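Local coordinates for protein hydrolase (Thermococcus thioreducens, PDB 6IAH) that is a magnesium-binding phosphatase of the haloacid dehalogenase superfamily with diverse substrate specificity, possibly including phosphoglycolate, at residues 134-139 against 228-233; 202-207 against 222-227. All blocks are in the same frame, centred on the assembly; numbering follows the deposited sequence.

Contact 1: residues 134-139 against 228-233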
loop_
_atom_site.group_PDB
_atom_site.type_symbol
_atom_site.label_atom_id
_atom_site.label_comp_id
_atom_site.label_asym_id
_atom_site.label_seq_id
_atom_site.Cartn_x
_atom_site.Cartn_y
_atom_site.Cartn_z
ATOM N N ARG A 134 12.299 0.788 -16.283
ATOM C CA ARG A 134 11.774 -0.363 -17.032
ATOM C C ARG A 134 12.888 -1.130 -17.782
ATOM O O ARG A 134 12.810 -2.359 -17.976
ATOM C CB ARG A 134 10.636 0.088 -17.996
ATOM C CG ARG A 134 10.796 1.472 -18.630
ATOM C CD ARG A 134 9.573 1.950 -19.460
ATOM N NE ARG A 134 10.021 2.765 -20.590
ATOM C CZ ARG A 134 9.991 4.100 -20.656
ATOM N NH1 ARG A 134 9.468 4.846 -19.681
ATOM N NH2 ARG A 134 10.484 4.693 -21.732
ATOM N N GLY A 135 13.915 -0.405 -18.210
ATOM C CA GLY A 135 15.067 -1.011 -18.937
ATOM C C GLY A 135 15.771 -2.042 -18.089
ATOM O O GLY A 135 16.146 -3.124 -18.582
ATOM N N LEU A 136 15.872 -1.781 -16.784
ATOM C CA LEU A 136 16.410 -2.803 -15.870
ATOM C C LEU A 136 15.546 -4.046 -15.723
ATOM O O LEU A 136 16.099 -5.160 -15.625
ATOM C CB LEU A 136 16.782 -2.239 -14.516
ATOM C CG LEU A 136 17.889 -1.190 -14.575
ATOM C CD1 LEU A 136 18.079 -0.465 -13.249
ATOM C CD2 LEU A 136 19.222 -1.814 -15.038
ATOM N N LEU A 137 14.226 -3.890 -15.694
ATOM C CA LEU A 137 13.346 -5.047 -15.545
ATOM C C LEU A 137 13.444 -5.891 -16.805
ATOM O O LEU A 137 13.392 -7.119 -16.765
ATOM C CB LEU A 137 11.890 -4.617 -15.262
ATOM C CG LEU A 137 11.649 -3.936 -13.919
ATOM C CD1 LEU A 137 10.322 -3.237 -13.872
ATOM C CD2 LEU A 137 11.800 -4.899 -12.753
ATOM N N GLU A 138 13.498 -5.204 -17.938
ATOM C CA GLU A 138 13.667 -5.844 -19.218
ATOM C C GLU A 138 14.982 -6.575 -19.239
ATOM O O GLU A 138 15.035 -7.780 -19.528
ATOM C CB GLU A 138 13.582 -4.834 -20.357
ATOM C CG GLU A 138 12.179 -4.248 -20.586
ATOM C CD GLU A 138 12.181 -2.863 -21.312
ATOM O OE1 GLU A 138 13.219 -2.432 -21.912
ATOM O OE2 GLU A 138 11.128 -2.169 -21.272
ATOM N N ARG A 139 16.028 -5.877 -18.857
ATOM C CA ARG A 139 17.323 -6.565 -18.837
ATOM C C ARG A 139 17.328 -7.767 -17.910
ATOM O O ARG A 139 17.781 -8.856 -18.311
ATOM C CB ARG A 139 18.441 -5.599 -18.469
ATOM C CG ARG A 139 18.763 -4.695 -19.607
ATOM C CD ARG A 139 19.567 -3.551 -19.097
ATOM N NE ARG A 139 20.814 -4.005 -18.477
ATOM C CZ ARG A 139 21.678 -3.230 -17.847
ATOM N NH1 ARG A 139 21.450 -1.941 -17.726
ATOM N NH2 ARG A 139 22.793 -3.760 -17.296
ATOM N N ASP A 228 18.442 1.757 -3.844
ATOM C CA ASP A 228 17.107 1.580 -4.373
ATOM C C ASP A 228 17.131 0.333 -5.213
ATOM O O ASP A 228 18.176 -0.321 -5.357
ATOM C CB ASP A 228 16.687 2.795 -5.192
ATOM C CG ASP A 228 17.675 3.131 -6.322
ATOM O OD1 ASP A 228 18.195 2.237 -7.026
ATOM O OD2 ASP A 228 17.927 4.337 -6.516
ATOM N N VAL A 229 15.972 0.013 -5.767
ATOM C CA VAL A 229 15.810 -1.229 -6.563
ATOM C C VAL A 229 16.693 -1.219 -7.820
ATOM O O VAL A 229 17.070 -2.263 -8.362
ATOM C CB VAL A 229 14.329 -1.443 -6.907
ATOM C CG1 VAL A 229 13.820 -0.392 -7.874
ATOM C CG2 VAL A 229 14.099 -2.876 -7.439
ATOM N N ASN A 230 17.017 -0.039 -8.323
ATOM C CA ASN A 230 17.784 0.012 -9.586
ATOM C C ASN A 230 19.209 -0.348 -9.329
ATOM O O ASN A 230 19.804 -1.065 -10.122
ATOM C CB ASN A 230 17.700 1.429 -10.219
ATOM C CG ASN A 230 16.302 1.750 -10.686
ATOM O OD1 ASN A 230 15.620 0.892 -11.283
ATOM N ND2 ASN A 230 15.842 2.963 -10.399
ATOM N N GLU A 231 19.770 0.140 -8.221
ATOM C CA GLU A 231 21.136 -0.249 -7.854
ATOM C C GLU A 231 21.158 -1.742 -7.570
ATOM O O GLU A 231 22.074 -2.460 -7.979
ATOM C CB GLU A 231 21.609 0.525 -6.639
ATOM C CG GLU A 231 23.002 0.156 -6.163
ATOM C CD GLU A 231 23.419 1.096 -5.051
ATOM O OE1 GLU A 231 23.677 2.259 -5.390
ATOM O OE2 GLU A 231 23.343 0.727 -3.853
ATOM N N PHE A 232 20.137 -2.202 -6.875
ATOM C CA PHE A 232 20.014 -3.635 -6.685
ATOM C C PHE A 232 20.034 -4.416 -7.995
ATOM O O PHE A 232 20.773 -5.430 -8.158
ATOM C CB PHE A 232 18.778 -3.999 -5.871
ATOM C CG PHE A 232 18.676 -5.488 -5.710
ATOM C CD1 PHE A 232 19.500 -6.120 -4.797
ATOM C CD2 PHE A 232 17.965 -6.243 -6.619
ATOM C CE1 PHE A 232 19.508 -7.469 -4.674
ATOM C CE2 PHE A 232 17.999 -7.637 -6.517
ATOM C CZ PHE A 232 18.763 -8.209 -5.549
ATOM N N LEU A 233 19.217 -3.988 -8.951
ATOM C CA LEU A 233 19.131 -4.743 -10.221
ATOM C C LEU A 233 20.409 -4.674 -11.036
ATOM O O LEU A 233 20.807 -5.652 -11.620
ATOM C CB LEU A 233 17.962 -4.302 -11.088
ATOM C CG LEU A 233 16.607 -4.797 -10.572
ATOM C CD1 LEU A 233 15.507 -4.096 -11.335
ATOM C CD2 LEU A 233 16.401 -6.317 -10.639
#

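Contact 2: residues 202-207 against 222-227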
loop_
_atom_site.group_PDB
_atom_site.type_symbol
_atom_site.label_atom_id
_atom_site.label_comp_id
_atom_site.label_asym_id
_atom_site.label_seq_id
_atom_site.Cartn_x
_atom_site.Cartn_y
_atom_site.Cartn_z
ATOM N N ASN A 202 7.619 -4.993 7.808
ATOM C CA ASN A 202 6.646 -6.045 7.505
ATOM C C ASN A 202 7.127 -6.942 6.368
ATOM O O ASN A 202 6.886 -8.155 6.391
ATOM C CB ASN A 202 5.224 -5.483 7.222
ATOM C CG ASN A 202 4.143 -6.581 7.317
ATOM O OD1 ASN A 202 3.620 -7.017 6.332
ATOM N ND2 ASN A 202 3.825 -7.013 8.530
ATOM N N ASP A 203 7.801 -6.359 5.394
ATOM C CA ASP A 203 8.453 -7.122 4.326
ATOM C C ASP A 203 9.549 -8.047 4.854
ATOM O O ASP A 203 9.676 -9.223 4.444
ATOM C CB ASP A 203 9.027 -6.190 3.254
ATOM C CG ASP A 203 7.950 -5.395 2.520
ATOM O OD1 ASP A 203 6.857 -5.955 2.191
ATOM O OD2 ASP A 203 8.188 -4.183 2.296
ATOM N N GLU A 204 10.309 -7.529 5.812
ATOM C CA GLU A 204 11.367 -8.306 6.464
ATOM C C GLU A 204 10.812 -9.491 7.224
ATOM O O GLU A 204 11.269 -10.644 7.058
ATOM C CB GLU A 204 12.186 -7.419 7.398
ATOM C CG GLU A 204 13.458 -8.101 7.858
ATOM C CD GLU A 204 14.562 -7.119 8.190
ATOM O OE1 GLU A 204 14.195 -6.129 8.802
ATOM O OE2 GLU A 204 15.765 -7.328 7.814
ATOM N N LEU A 205 9.725 -9.229 7.954
ATOM C CA LEU A 205 9.006 -10.265 8.687
ATOM C C LEU A 205 8.440 -11.334 7.789
ATOM O O LEU A 205 8.498 -12.585 8.101
ATOM C CB LEU A 205 7.889 -9.602 9.508
ATOM C CG LEU A 205 6.891 -10.467 10.242
ATOM C CD1 LEU A 205 7.493 -11.566 11.150
ATOM C CD2 LEU A 205 5.971 -9.561 11.046
ATOM N N PHE A 206 7.846 -10.879 6.670
ATOM C CA PHE A 206 7.364 -11.788 5.632
ATOM C C PHE A 206 8.407 -12.874 5.301
ATOM O O PHE A 206 8.115 -14.118 5.198
ATOM C CB PHE A 206 6.990 -10.905 4.404
ATOM C CG PHE A 206 6.633 -11.623 3.137
ATOM C CD1 PHE A 206 5.751 -12.709 3.128
ATOM C CD2 PHE A 206 7.085 -11.117 1.908
ATOM C CE1 PHE A 206 5.354 -13.289 1.940
ATOM C CE2 PHE A 206 6.666 -11.706 0.712
ATOM C CZ PHE A 206 5.837 -12.812 0.743
ATOM N N VAL A 207 9.598 -12.404 4.982
ATOM C CA VAL A 207 10.691 -13.312 4.575
ATOM C C VAL A 207 11.225 -14.114 5.804
ATOM O O VAL A 207 11.428 -15.333 5.694
ATOM C CB VAL A 207 11.829 -12.567 3.846
ATOM C CG1 VAL A 207 12.949 -13.495 3.500
ATOM C CG2 VAL A 207 11.307 -11.901 2.574
ATOM N N VAL A 222 15.335 -1.742 0.619
ATOM C CA VAL A 222 15.762 -0.524 -0.060
ATOM C C VAL A 222 15.951 0.580 0.947
ATOM O O VAL A 222 15.206 0.640 1.919
ATOM C CB VAL A 222 14.863 -0.118 -1.226
ATOM C CG1 VAL A 222 14.881 -1.224 -2.269
ATOM C CG2 VAL A 222 13.435 0.209 -0.763
ATOM N N GLY A 223 16.979 1.392 0.753
ATOM C CA GLY A 223 17.266 2.527 1.662
ATOM C C GLY A 223 18.022 2.151 2.950
ATOM O O GLY A 223 18.409 3.040 3.745
ATOM N N ARG A 224 18.177 0.865 3.194
ATOM C CA ARG A 224 19.032 0.358 4.263
ATOM C C ARG A 224 20.140 -0.509 3.709
ATOM O O ARG A 224 21.307 -0.283 4.007
ATOM C CB ARG A 224 18.184 -0.431 5.250
ATOM C CG ARG A 224 18.850 -0.738 6.580
ATOM C CD ARG A 224 17.978 -1.692 7.366
ATOM N NE ARG A 224 17.985 -3.029 6.753
ATOM C CZ ARG A 224 17.191 -4.025 7.103
ATOM N NH1 ARG A 224 16.297 -3.868 8.060
ATOM N NH2 ARG A 224 17.303 -5.213 6.485
ATOM N N ASP A 225 19.792 -1.510 2.911
ATOM C CA ASP A 225 20.734 -2.510 2.422
ATOM C C ASP A 225 21.315 -2.127 1.043
ATOM O O ASP A 225 22.346 -2.650 0.601
ATOM C CB ASP A 225 20.056 -3.886 2.344
ATOM C CG ASP A 225 19.443 -4.292 3.641
ATOM O OD1 ASP A 225 19.913 -3.805 4.704
ATOM O OD2 ASP A 225 18.504 -5.097 3.662
ATOM N N VAL A 226 20.632 -1.210 0.364
ATOM C CA VAL A 226 20.956 -0.829 -0.991
ATOM C C VAL A 226 20.248 0.491 -1.191
ATOM O O VAL A 226 19.288 0.789 -0.477
ATOM C CB VAL A 226 20.506 -1.959 -1.963
ATOM C CG1 VAL A 226 18.979 -2.001 -2.092
ATOM C CG2 VAL A 226 21.177 -1.806 -3.313
ATOM N N LYS A 227 20.702 1.307 -2.115
ATOM C CA LYS A 227 20.075 2.638 -2.297
ATOM C C LYS A 227 18.645 2.513 -2.769
ATOM O O LYS A 227 17.731 3.058 -2.176
ATOM C CB LYS A 227 20.830 3.466 -3.322
ATOM C CG LYS A 227 20.342 4.917 -3.393
ATOM C CD LYS A 227 21.069 5.633 -4.513
ATOM C CE LYS A 227 20.644 7.097 -4.552
ATOM N NZ LYS A 227 21.083 7.748 -5.818
#

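Contact 1: residues 134-139 against 228-233
Two helices of the HAD core domain, 134-141 and 229-239, pack here through the side chains of Leu136, Leu137, Asn230 and Leu233. The helices run in roughly the same direction, their short axes 10.0 Å apart and inclined at 32°, and the backbones come nearest at Leu136 and Leu233. Leu233 CD1 is the shared apolar tip: it lies 3.9 Å from Leu136 CB and 4.0 Å from Leu137 CD2. With CG held beside the backbone N (chi1 -62°), Leu136 sends its CD1 branch to Asn230, whose side chain it crosses at about a right angle. Leu136 CD1 packs 3.6 Å from Asn230 CB and 3.4 Å from Asn230 OD1, a van der Waals contact with a polar atom that is already engaged. Asn230 OD1 accepts from Arg133 N and Asn230 ND2 donates to Ile131 O, so the buried amide is fixed through both of its ends to the residues leading into helix 134-141. The second helix starts at Asp228, its N-cap, whose OD1 takes a 2.9 Å bond from Glu231 N, nearly along the C-O axis, and a weak one from Asn230 N. On strand 2-5, Phe5 touches both Leu137 and Leu233; helices covering a face of a parallel sheet in this way belong to the Rossmann-like α/β core of HAD enzymes.

Contact 2: residues 202-207 against 222-227
Arg224 reaches from the loop between strand 218-221 and helix 229-239 to Glu204 on helix 201-213. From CB its chain first runs extended, CG lying anti to the backbone N (chi1 -166°); the bend comes at chi3 and turns the guanidinium so that one edge faces Glu204 and another its sequence neighbour Asp225. Arg224 NE donates to Asp225 OD1 over 2.9 Å, almost straight, from above that carboxylate's plane. Beyond CZ, Arg224 NH1 meets Glu204 OE1 at 3.2 Å on the syn side with an angle of 173°. Arg224 NH2 serves two acceptors: Glu204 OE2 at 2.9 Å and, less straight, Asp225 OD2 at 3.1 Å. Glu204 is thus held end-on and Asp225 side-on. The Glu204 carboxylate is turned 32° from the guanidinium plane, and its OE2 is approached from above its own plane. Asp225 OD2 also accepts from Met221 N, while the Glu204 side chain rests against Phe219 and Met221. Four bonds employ all three guanidinium nitrogens and fix the rotation of the group. Placed between two acids whose oxygens Glu204 OE2 and Asp225 OD2 stand 5.5 Å apart, the arginine probably offsets their mutual repulsion and favours their ionised forms in this surface salt-bridge network.

Contacts 1 and 2, their centres 16 Å apart, illustrate how one parallel α/β core can combine buried apolar packing with a surface ionic network. The loop 222-227 of contact 2 runs directly into the N-cap of contact 1, and the two meet in space: Val226 CG2 lies 3.7 Å from Phe232 N, and Val222 CG1 lies 3.9 Å from Val229 N. Lys227 N also bonds to Glu231 OE2. Both contacts stand back from the magnesium site of Asp6, Asp8 and Asp199: between nearest side-chain atoms, Arg224 is about 9 Å from Asp199 and Leu137 about 12 Å from Asp6. Asp203, next to Glu204, is a magnesium ligand seen for this protein, although that ion is not bound to it in this chain.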